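PDB 3OYV: imelysin from Bacteroides ovatus ATCC 8483, which probably takes part in bacterial iron uptake as a metal-binding, imelysin-like protein of the outer membrane. Local coordinates for residues Asn41-Trp46 with Val237-Tyr242; Ser58-His63 with Gln232-Val237; His120-Tyr125 with Ala174-Pro179. All blocks are in the same frame, centred on the assembly; numbering follows the deposited sequence.

Contact 1: Asn41-Trp46 with Val237-Tyr242; sequences NLYNAW and VVVPTY
Tyr242 turns its ring toward Leu42 and Trp46, which both lie on the same side of its plane, Leu42 over the face and Trp46 obliquely beside it. Leu42 CG sits 4.0 Å from the centroid of the Tyr242 ring, almost on the ring normal, as a CH-pi contact. The CA-CB bond of Leu42 holds CG trans to the backbone N (chi1 178°), which sets the branched end against the ring. Leu42 CD2 then touches Tyr242 CE1 at 3.6 Å.

Trp46 meets the CD2 and CE2 side of the same ring. The planes of the indole five-membered ring and the phenol are 46° apart, so the pair is oblique. Trp46 NE1 and Tyr242 CE2 are 3.3 Å apart. Tyr242 CE2 and Val238 CG1 lie over one face of the indole. The Val238 methyl is centred on the six-membered ring, with CG1 3.6 Å from its centroid. Tyr43 lies further along, with CD1 3.7 Å from Tyr242 C and CE1 against Val239 CG1. Outside the two segments, Trp46 and Tyr56, and Tyr242 and Phe288, form edge-to-face pairs.

The short helix axes run 9.4 Å apart at 147°, roughly antiparallel. Helix 237-242 is kinked where Pro240 has no N-H to give.

One water joins the polar ends of the two rings. Trp46 NE1 donates to it at 2.8 Å, and Tyr242 OH is 2.9 Å from it. The chemistry is therefore mainly apolar and aromatic, with the two buried polar ring groups linked through water.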
loop_
_atom_site.group_PDB
_atom_site.type_symbol
_atom_site.label_atom_id
_atom_site.label_comp_id
_atom_site.label_asym_id
_atom_site.label_seq_id
_atom_site.Cartn_x
_atom_site.Cartn_y
_atom_site.Cartn_z
ATOM N N ASN A 41 -6.444 -5.999 -12.965
ATOM C CA ASN A 41 -5.471 -5.844 -14.032
ATOM C C ASN A 41 -4.043 -6.013 -13.507
ATOM O O ASN A 41 -3.229 -6.602 -14.196
ATOM C CB ASN A 41 -5.622 -4.507 -14.724
ATOM C CG ASN A 41 -6.916 -4.421 -15.527
ATOM O OD1 ASN A 41 -7.536 -5.456 -15.864
ATOM N ND2 ASN A 41 -7.347 -3.200 -15.797
ATOM N N LEU A 42 -3.787 -5.516 -12.301
ATOM C CA LEU A 42 -2.448 -5.679 -11.662
ATOM C C LEU A 42 -2.123 -7.172 -11.459
ATOM O O LEU A 42 -1.052 -7.658 -11.815
ATOM C CB LEU A 42 -2.448 -4.948 -10.325
ATOM C CG LEU A 42 -1.168 -5.032 -9.483
ATOM C CD1 LEU A 42 0.100 -4.673 -10.292
ATOM C CD2 LEU A 42 -1.353 -4.101 -8.300
ATOM N N TYR A 43 -3.060 -7.912 -10.868
ATOM C CA TYR A 43 -2.868 -9.335 -10.642
ATOM C C TYR A 43 -2.674 -10.073 -11.996
ATOM O O TYR A 43 -1.786 -10.923 -12.151
ATOM C CB TYR A 43 -4.063 -9.894 -9.898
ATOM C CG TYR A 43 -4.034 -11.406 -9.740
ATOM C CD1 TYR A 43 -2.978 -12.061 -9.108
ATOM C CD2 TYR A 43 -5.087 -12.178 -10.200
ATOM C CE1 TYR A 43 -2.968 -13.428 -8.954
ATOM C CE2 TYR A 43 -5.091 -13.543 -10.040
ATOM C CZ TYR A 43 -4.054 -14.180 -9.399
ATOM O OH TYR A 43 -4.062 -15.553 -9.261
ATOM N N ASN A 44 -3.546 -9.802 -12.964
ATOM C CA ASN A 44 -3.445 -10.487 -14.241
ATOM C C ASN A 44 -2.149 -10.189 -14.991
ATOM O O ASN A 44 -1.619 -11.076 -15.672
ATOM C CB ASN A 44 -4.638 -10.169 -15.138
ATOM C CG ASN A 44 -5.940 -10.802 -14.637
ATOM O OD1 ASN A 44 -5.917 -11.745 -13.853
ATOM N ND2 ASN A 44 -7.093 -10.259 -15.093
ATOM N N ALA A 45 -1.599 -8.985 -14.804
ATOM C CA ALA A 45 -0.349 -8.622 -15.479
ATOM C C ALA A 45 0.774 -9.511 -14.943
ATOM O O ALA A 45 1.617 -9.984 -15.688
ATOM C CB ALA A 45 -0.005 -7.191 -15.236
ATOM N N TRP A 46 0.754 -9.742 -13.627
ATOM C CA TRP A 46 1.746 -10.620 -13.005
ATOM C C TRP A 46 1.508 -12.085 -13.275
ATOM O O TRP A 46 2.454 -12.854 -13.430
ATOM C CB TRP A 46 1.812 -10.370 -11.483
ATOM C CG TRP A 46 2.734 -9.239 -11.095
ATOM C CD1 TRP A 46 2.407 -7.908 -10.981
ATOM C CD2 TRP A 46 4.136 -9.325 -10.786
ATOM N NE1 TRP A 46 3.511 -7.169 -10.661
ATOM C CE2 TRP A 46 4.580 -8.020 -10.515
ATOM C CE3 TRP A 46 5.066 -10.371 -10.757
ATOM C CZ2 TRP A 46 5.902 -7.743 -10.145
ATOM C CZ3 TRP A 46 6.365 -10.092 -10.376
ATOM C CH2 TRP A 46 6.779 -8.809 -10.099
ATOM N N VAL A 237 5.527 -14.590 -2.473
ATOM C CA VAL A 237 5.282 -13.265 -1.920
ATOM C C VAL A 237 4.467 -12.388 -2.862
ATOM O O VAL A 237 3.347 -11.972 -2.515
ATOM C CB VAL A 237 6.577 -12.569 -1.447
ATOM C CG1 VAL A 237 6.269 -11.160 -0.872
ATOM C CG2 VAL A 237 7.275 -13.436 -0.378
ATOM N N VAL A 238 5.020 -12.081 -4.033
ATOM C CA VAL A 238 4.428 -11.066 -4.889
ATOM C C VAL A 238 3.075 -11.535 -5.445
ATOM O O VAL A 238 2.058 -10.866 -5.256
ATOM C CB VAL A 238 5.366 -10.656 -6.037
ATOM C CG1 VAL A 238 4.666 -9.670 -6.973
ATOM C CG2 VAL A 238 6.654 -10.013 -5.486
ATOM N N VAL A 239 3.061 -12.655 -6.173
ATOM C CA VAL A 239 1.811 -13.064 -6.851
ATOM C C VAL A 239 0.689 -13.353 -5.852
ATOM O O VAL A 239 -0.433 -12.885 -6.054
ATOM C CB VAL A 239 2.065 -14.154 -7.890
ATOM C CG1 VAL A 239 0.731 -14.578 -8.533
ATOM C CG2 VAL A 239 3.037 -13.676 -8.986
ATOM N N PRO A 240 0.991 -14.076 -4.757
ATOM C CA PRO A 240 -0.081 -14.281 -3.762
ATOM C C PRO A 240 -0.608 -13.019 -3.126
ATOM O O PRO A 240 -1.794 -12.940 -2.784
ATOM C CB PRO A 240 0.549 -15.254 -2.763
ATOM C CG PRO A 240 1.587 -16.015 -3.558
ATOM C CD PRO A 240 2.149 -14.952 -4.488
ATOM N N THR A 241 0.262 -12.038 -2.891
ATOM C CA THR A 241 -0.213 -10.778 -2.360
ATOM C C THR A 241 -1.162 -10.085 -3.343
ATOM O O THR A 241 -2.230 -9.585 -2.925
ATOM C CB THR A 241 0.964 -9.846 -1.973
ATOM O OG1 THR A 241 1.757 -10.521 -0.983
ATOM C CG2 THR A 241 0.470 -8.528 -1.432
ATOM N N TYR A 242 -0.810 -10.080 -4.627
ATOM C CA TYR A 242 -1.690 -9.460 -5.599
ATOM C C TYR A 242 -2.981 -10.286 -5.819
ATOM O O TYR A 242 -4.029 -9.707 -6.102
ATOM C CB TYR A 242 -0.976 -9.187 -6.891
ATOM C CG TYR A 242 0.067 -8.107 -6.825
ATOM C CD1 TYR A 242 -0.129 -6.951 -6.087
ATOM C CD2 TYR A 242 1.216 -8.210 -7.587
ATOM C CE1 TYR A 242 0.842 -5.922 -6.067
ATOM C CE2 TYR A 242 2.155 -7.199 -7.603
ATOM C CZ TYR A 242 1.971 -6.053 -6.858
ATOM O OH TYR A 242 2.915 -5.041 -6.954
HETATM O O HOH W 1 3.841 -4.562 -9.616
#

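Contact 2: Ser58-His63 with Gln232-Val237; sequences SLFKAH and QYVDAV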
loop_
_atom_site.group_PDB
_atom_site.type_symbol
_atom_site.label_atom_id
_atom_site.label_comp_id
_atom_site.label_asym_id
_atom_site.label_seq_id
_atom_site.Cartn_x
_atom_site.Cartn_y
_atom_site.Cartn_z
ATOM N N SER A 58 6.586 -14.619 -14.989
ATOM C CA SER A 58 7.472 -15.418 -15.831
ATOM C C SER A 58 8.677 -14.576 -16.293
ATOM O O SER A 58 9.814 -15.066 -16.315
ATOM C CB SER A 58 6.714 -15.997 -17.017
ATOM O OG SER A 58 5.774 -17.004 -16.629
ATOM N N LEU A 59 8.427 -13.326 -16.671
ATOM C CA LEU A 59 9.472 -12.410 -17.118
ATOM C C LEU A 59 10.535 -12.189 -16.024
ATOM O O LEU A 59 11.741 -12.318 -16.269
ATOM C CB LEU A 59 8.813 -11.081 -17.548
ATOM C CG LEU A 59 9.695 -9.955 -18.057
ATOM C CD1 LEU A 59 8.828 -8.972 -18.843
ATOM C CD2 LEU A 59 10.422 -9.231 -16.967
ATOM N N PHE A 60 10.080 -11.872 -14.822
ATOM C CA PHE A 60 10.985 -11.573 -13.738
ATOM C C PHE A 60 11.778 -12.805 -13.318
ATOM O O PHE A 60 12.974 -12.700 -13.055
ATOM C CB PHE A 60 10.215 -10.981 -12.570
ATOM C CG PHE A 60 11.066 -10.181 -11.602
ATOM C CD1 PHE A 60 11.626 -8.959 -11.973
ATOM C CD2 PHE A 60 11.304 -10.652 -10.327
ATOM C CE1 PHE A 60 12.390 -8.220 -11.057
ATOM C CE2 PHE A 60 12.055 -9.934 -9.445
ATOM C CZ PHE A 60 12.595 -8.720 -9.784
ATOM N N LYS A 61 11.124 -13.961 -13.227
ATOM C CA LYS A 61 11.836 -15.186 -12.874
ATOM C C LYS A 61 12.840 -15.640 -13.924
ATOM O O LYS A 61 13.834 -16.294 -13.591
ATOM C CB LYS A 61 10.864 -16.344 -12.589
ATOM C CG LYS A 61 10.042 -16.065 -11.360
ATOM C CD LYS A 61 9.090 -17.212 -10.993
ATOM C CE LYS A 61 7.912 -17.296 -11.965
ATOM N NZ LYS A 61 7.043 -18.471 -11.683
ATOM N N ALA A 62 12.564 -15.348 -15.187
ATOM C CA ALA A 62 13.474 -15.744 -16.265
ATOM C C ALA A 62 14.679 -14.820 -16.363
ATOM O O ALA A 62 15.780 -15.265 -16.685
ATOM C CB ALA A 62 12.741 -15.766 -17.623
ATOM N N HIS A 63 14.447 -13.534 -16.132
ATOM C CA HIS A 63 15.440 -12.482 -16.182
ATOM C C HIS A 63 16.469 -12.681 -17.293
ATOM O O HIS A 63 17.670 -12.804 -17.044
ATOM C CB HIS A 63 16.073 -12.243 -14.807
ATOM C CG HIS A 63 16.562 -13.481 -14.112
ATOM N ND1 HIS A 63 17.698 -14.161 -14.503
ATOM C CD2 HIS A 63 16.069 -14.151 -13.037
ATOM C CE1 HIS A 63 17.876 -15.198 -13.701
ATOM N NE2 HIS A 63 16.895 -15.227 -12.815
ATOM N N GLN A 232 11.134 -17.946 -5.555
ATOM C CA GLN A 232 10.341 -17.992 -4.319
ATOM C C GLN A 232 9.662 -16.662 -4.013
ATOM O O GLN A 232 8.502 -16.607 -3.580
ATOM C CB GLN A 232 11.165 -18.469 -3.119
ATOM C CG GLN A 232 10.503 -18.474 -1.774
ATOM C CD GLN A 232 9.393 -19.465 -1.622
ATOM O OE1 GLN A 232 9.205 -20.375 -2.436
ATOM N NE2 GLN A 232 8.667 -19.325 -0.543
ATOM N N TYR A 233 10.410 -15.575 -4.199
ATOM C CA TYR A 233 9.871 -14.240 -3.954
ATOM C C TYR A 233 8.648 -13.964 -4.821
ATOM O O TYR A 233 7.614 -13.496 -4.362
ATOM C CB TYR A 233 10.971 -13.230 -4.216
ATOM C CG TYR A 233 10.618 -11.763 -4.263
ATOM C CD1 TYR A 233 10.608 -10.969 -3.130
ATOM C CD2 TYR A 233 10.369 -11.165 -5.488
ATOM C CE1 TYR A 233 10.322 -9.603 -3.207
ATOM C CE2 TYR A 233 10.130 -9.803 -5.601
ATOM C CZ TYR A 233 10.129 -9.034 -4.449
ATOM O OH TYR A 233 9.930 -7.673 -4.556
ATOM N N VAL A 234 8.764 -14.288 -6.089
ATOM C CA VAL A 234 7.653 -14.047 -7.021
ATOM C C VAL A 234 6.482 -14.971 -6.696
ATOM O O VAL A 234 5.325 -14.524 -6.591
ATOM C CB VAL A 234 8.103 -14.234 -8.474
ATOM C CG1 VAL A 234 6.911 -14.267 -9.448
ATOM C CG2 VAL A 234 9.127 -13.131 -8.883
ATOM N N ASP A 235 6.756 -16.257 -6.508
ATOM C CA ASP A 235 5.679 -17.247 -6.410
ATOM C C ASP A 235 5.013 -17.289 -5.052
ATOM O O ASP A 235 3.839 -17.649 -4.999
ATOM C CB ASP A 235 6.201 -18.662 -6.785
ATOM C CG ASP A 235 6.505 -18.833 -8.256
ATOM O OD1 ASP A 235 6.051 -17.998 -9.058
ATOM O OD2 ASP A 235 7.195 -19.831 -8.577
ATOM N N ALA A 236 5.736 -16.954 -3.965
ATOM C CA ALA A 236 5.225 -17.000 -2.608
ATOM C C ALA A 236 4.872 -15.644 -2.020
ATOM O O ALA A 236 4.038 -15.557 -1.136
ATOM C CB ALA A 236 6.203 -17.761 -1.678
ATOM N N VAL A 237 5.527 -14.590 -2.473
ATOM C CA VAL A 237 5.282 -13.265 -1.920
ATOM C C VAL A 237 4.467 -12.388 -2.862
ATOM O O VAL A 237 3.347 -11.972 -2.515
ATOM C CB VAL A 237 6.577 -12.569 -1.447
ATOM C CG1 VAL A 237 6.269 -11.160 -0.872
ATOM C CG2 VAL A 237 7.275 -13.436 -0.378
#
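Val234 points at Phe60 and Lys61, and the tight part of the contact is built around it. Val234 CG2 comes to the edge of the Phe60 ring, near its plane, and lies 3.6 Å from Phe60 CD2. Lys61 passes obliquely across the same valine, its CG 3.9 Å from Val234 CB. The ring of Phe60 is buried. It forms an edge-to-face pair with Tyr68, and Cys74 of helix 71-102 also touches it. The neighbouring Tyr233 is a looser partner, with its CE2 4.3 Å from Phe60 CE2.

The outer side is polar and more open. Asp235 is exposed and Lys61 partly so. Lys61 turns at its CG-CD bond (chi3 -73°), and this bend brings the ammonium group to the carboxylate. Lys61 NZ donates to Asp235 OD1 at 2.8 Å in a salt bridge and uses the syn lone pair of that oxygen. Asp235 OD2 is further from NZ, at 3.4 Å. The carbon chain of Lys61 that leads to the bridge passes Val234 CG1. Solvent probably weakens the bridge.

Helix 232-237 makes a wider pi-type turn at 233-237. The two helices run nearly antiparallel, at 149°, with short axes 9.9 Å apart. This antiparallel pair, apolar inside and with an ion pair outside, seats the short helix 56-62 on the long helix 223-261 of the mainly helical imelysin fold.

Contact 3: His120-Tyr125 with Ala174-Pro179; sequences HSRDDY and AIQDIP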
loop_
_atom_site.group_PDB
_atom_site.type_symbol
_atom_site.label_atom_id
_atom_site.label_comp_id
_atom_site.label_asym_id
_atom_site.label_seq_id
_atom_site.Cartn_x
_atom_site.Cartn_y
_atom_site.Cartn_z
ATOM N N HIS A 120 -5.932 4.727 10.963
ATOM C CA HIS A 120 -5.262 3.505 10.515
ATOM C C HIS A 120 -3.785 3.717 10.163
ATOM O O HIS A 120 -3.104 2.794 9.717
ATOM C CB HIS A 120 -6.109 2.974 9.331
ATOM C CG HIS A 120 -5.531 1.808 8.612
ATOM N ND1 HIS A 120 -5.443 0.555 9.181
ATOM C CD2 HIS A 120 -5.064 1.692 7.353
ATOM C CE1 HIS A 120 -4.891 -0.273 8.307
ATOM N NE2 HIS A 120 -4.676 0.391 7.179
ATOM N N SER A 121 -3.262 4.932 10.318
ATOM C CA SER A 121 -1.891 5.225 9.854
ATOM C C SER A 121 -0.848 4.294 10.477
ATOM O O SER A 121 0.010 3.796 9.776
ATOM C CB SER A 121 -1.493 6.706 10.084
ATOM O OG SER A 121 -1.435 7.057 11.436
ATOM N N ARG A 122 -0.891 4.100 11.798
ATOM C CA ARG A 122 0.085 3.211 12.424
ATOM C C ARG A 122 0.092 1.831 11.763
ATOM O O ARG A 122 1.130 1.296 11.436
ATOM C CB ARG A 122 -0.185 3.058 13.924
ATOM C CG ARG A 122 0.220 4.275 14.745
ATOM C CD ARG A 122 -0.413 4.305 16.131
ATOM N NE ARG A 122 -0.057 3.114 16.914
ATOM C CZ ARG A 122 -0.787 2.011 17.032
ATOM N NH1 ARG A 122 -1.983 1.900 16.482
ATOM N NH2 ARG A 122 -0.308 0.972 17.736
ATOM N N ASP A 123 -1.097 1.252 11.618
ATOM C CA ASP A 123 -1.197 -0.091 11.095
ATOM C C ASP A 123 -0.799 -0.153 9.620
ATOM O O ASP A 123 -0.148 -1.093 9.191
ATOM C CB ASP A 123 -2.602 -0.650 11.338
ATOM C CG ASP A 123 -2.876 -1.006 12.790
ATOM O OD1 ASP A 123 -1.912 -1.139 13.570
ATOM O OD2 ASP A 123 -4.080 -1.167 13.114
ATOM N N ASP A 124 -1.183 0.872 8.851
ATOM C CA ASP A 124 -0.793 1.019 7.462
ATOM C C ASP A 124 0.732 0.975 7.348
ATOM O O ASP A 124 1.309 0.150 6.634
ATOM C CB ASP A 124 -1.396 2.351 7.001
ATOM C CG ASP A 124 -0.993 2.792 5.609
ATOM O OD1 ASP A 124 -0.213 2.146 4.889
ATOM O OD2 ASP A 124 -1.516 3.870 5.194
ATOM N N TYR A 125 1.393 1.867 8.078
ATOM C CA TYR A 125 2.836 2.027 7.905
ATOM C C TYR A 125 3.576 0.794 8.421
ATOM O O TYR A 125 4.609 0.410 7.865
ATOM C CB TYR A 125 3.374 3.298 8.574
ATOM C CG TYR A 125 2.628 4.598 8.283
ATOM C CD1 TYR A 125 1.754 4.741 7.193
ATOM C CD2 TYR A 125 2.797 5.681 9.136
ATOM C CE1 TYR A 125 1.038 5.918 7.002
ATOM C CE2 TYR A 125 2.101 6.849 8.944
ATOM C CZ TYR A 125 1.226 6.977 7.875
ATOM O OH TYR A 125 0.512 8.166 7.765
ATOM N N ALA A 174 8.607 0.239 16.458
ATOM C CA ALA A 174 8.637 1.693 16.726
ATOM C C ALA A 174 7.371 2.391 16.199
ATOM O O ALA A 174 6.797 3.250 16.873
ATOM C CB ALA A 174 9.859 2.329 16.125
ATOM N N ILE A 175 6.891 1.979 15.028
ATOM C CA ILE A 175 5.655 2.583 14.494
ATOM C C ILE A 175 4.482 2.202 15.391
ATOM O O ILE A 175 3.647 3.042 15.741
ATOM C CB ILE A 175 5.434 2.164 13.051
ATOM C CG1 ILE A 175 6.540 2.724 12.142
ATOM C CG2 ILE A 175 4.024 2.647 12.582
ATOM C CD1 ILE A 175 6.648 2.016 10.785
ATOM N N GLN A 176 4.404 0.937 15.797
ATOM C CA GLN A 176 3.330 0.516 16.693
ATOM C C GLN A 176 3.355 1.206 18.052
ATOM O O GLN A 176 2.313 1.378 18.666
ATOM C CB GLN A 176 3.344 -1.012 16.882
ATOM C CG GLN A 176 2.892 -1.753 15.624
ATOM C CD GLN A 176 1.413 -1.635 15.419
ATOM O OE1 GLN A 176 0.619 -2.005 16.289
ATOM N NE2 GLN A 176 1.011 -1.049 14.294
ATOM N N ASP A 177 4.548 1.584 18.484
ATOM C CA ASP A 177 4.683 2.276 19.755
ATOM C C ASP A 177 4.111 3.683 19.752
ATOM O O ASP A 177 3.777 4.205 20.854
ATOM C CB ASP A 177 6.141 2.306 20.227
ATOM C CG ASP A 177 6.554 1.009 20.900
ATOM O OD1 ASP A 177 5.667 0.243 21.303
ATOM O OD2 ASP A 177 7.769 0.770 21.031
ATOM N N ILE A 178 3.980 4.291 18.562
ATOM C CA ILE A 178 3.386 5.624 18.500
ATOM C C ILE A 178 2.018 5.512 19.144
ATOM O O ILE A 178 1.257 4.589 18.847
ATOM C CB ILE A 178 3.243 6.126 17.051
ATOM C CG1 ILE A 178 4.601 6.287 16.359
ATOM C CG2 ILE A 178 2.434 7.456 17.032
ATOM C CD1 ILE A 178 4.553 6.574 14.840
ATOM N N PRO A 179 1.663 6.438 20.067
ATOM C CA PRO A 179 0.334 6.310 20.649
ATOM C C PRO A 179 -0.773 6.443 19.581
ATOM O O PRO A 179 -0.686 7.280 18.682
ATOM C CB PRO A 179 0.272 7.464 21.691
ATOM C CG PRO A 179 1.690 7.757 21.995
ATOM C CD PRO A 179 2.465 7.491 20.723
HETATM O O HOH W 2 -2.374 -1.049 16.299
#
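The guanidinium of Arg122 and the side-chain amide of Gln176 are turned 47° against each other. Gln176 NE2 lies over one face of the guanidinium, near its rim. The backbone O of Gln176 sits at its edge, in plane, and takes the N-H of Arg122 NH2 on a lone pair at 2.8 Å, nearly straight (168°). Arg122 NE makes a weak bond to Ile178 O at 2.8 Å. The arginine bends at its CG-CD bond (chi3 59°) and so grips backbone carbonyls where helix 158-177 ends. The negative end of the helix dipole probably suits its charge. Helix 121-137 begins across from it, so the contact ties the first turn of one helix to the last of another. With a leucine here, the backbone O atoms of Gln176 and Ile178 would probably lose this donor, and the water its bond to NH1.

The amide of Gln176 is nearly coplanar with the carboxylate of Asp123. Gln176 NE2 donates to Asp123 OD1 at 3.0 Å, and also bonds Thr126 OG1. A water accepts from Arg122 NH1 and donates to Asp123 OD1 and Gln176 OE1. On the buried side, Ile175 CG2 packs 3.4 Å from Arg122 O.

In the fold
Contacts 1 and 2 lie side by side, with centres 11 Å apart. Both use helix 223-261 and share Val237, where 232-237 runs into 237-242. Their other partners, helix 21-47 and helix 56-62, follow each other in the chain, so two successive helices are laid along one long helix. Contact 3 joins helix 121-137 to helix 158-177. Its centre is 26 Å from that of contact 1, on the opposite side of the chain's centre, and 30 Å from that of contact 2. Along the chain the contacts are nested: 3 inside 2, and 2 inside 1. Contacts 1 and 2 join distant parts of the sequence; contact 3 joins helices closer in sequence, in the same mostly helical chain.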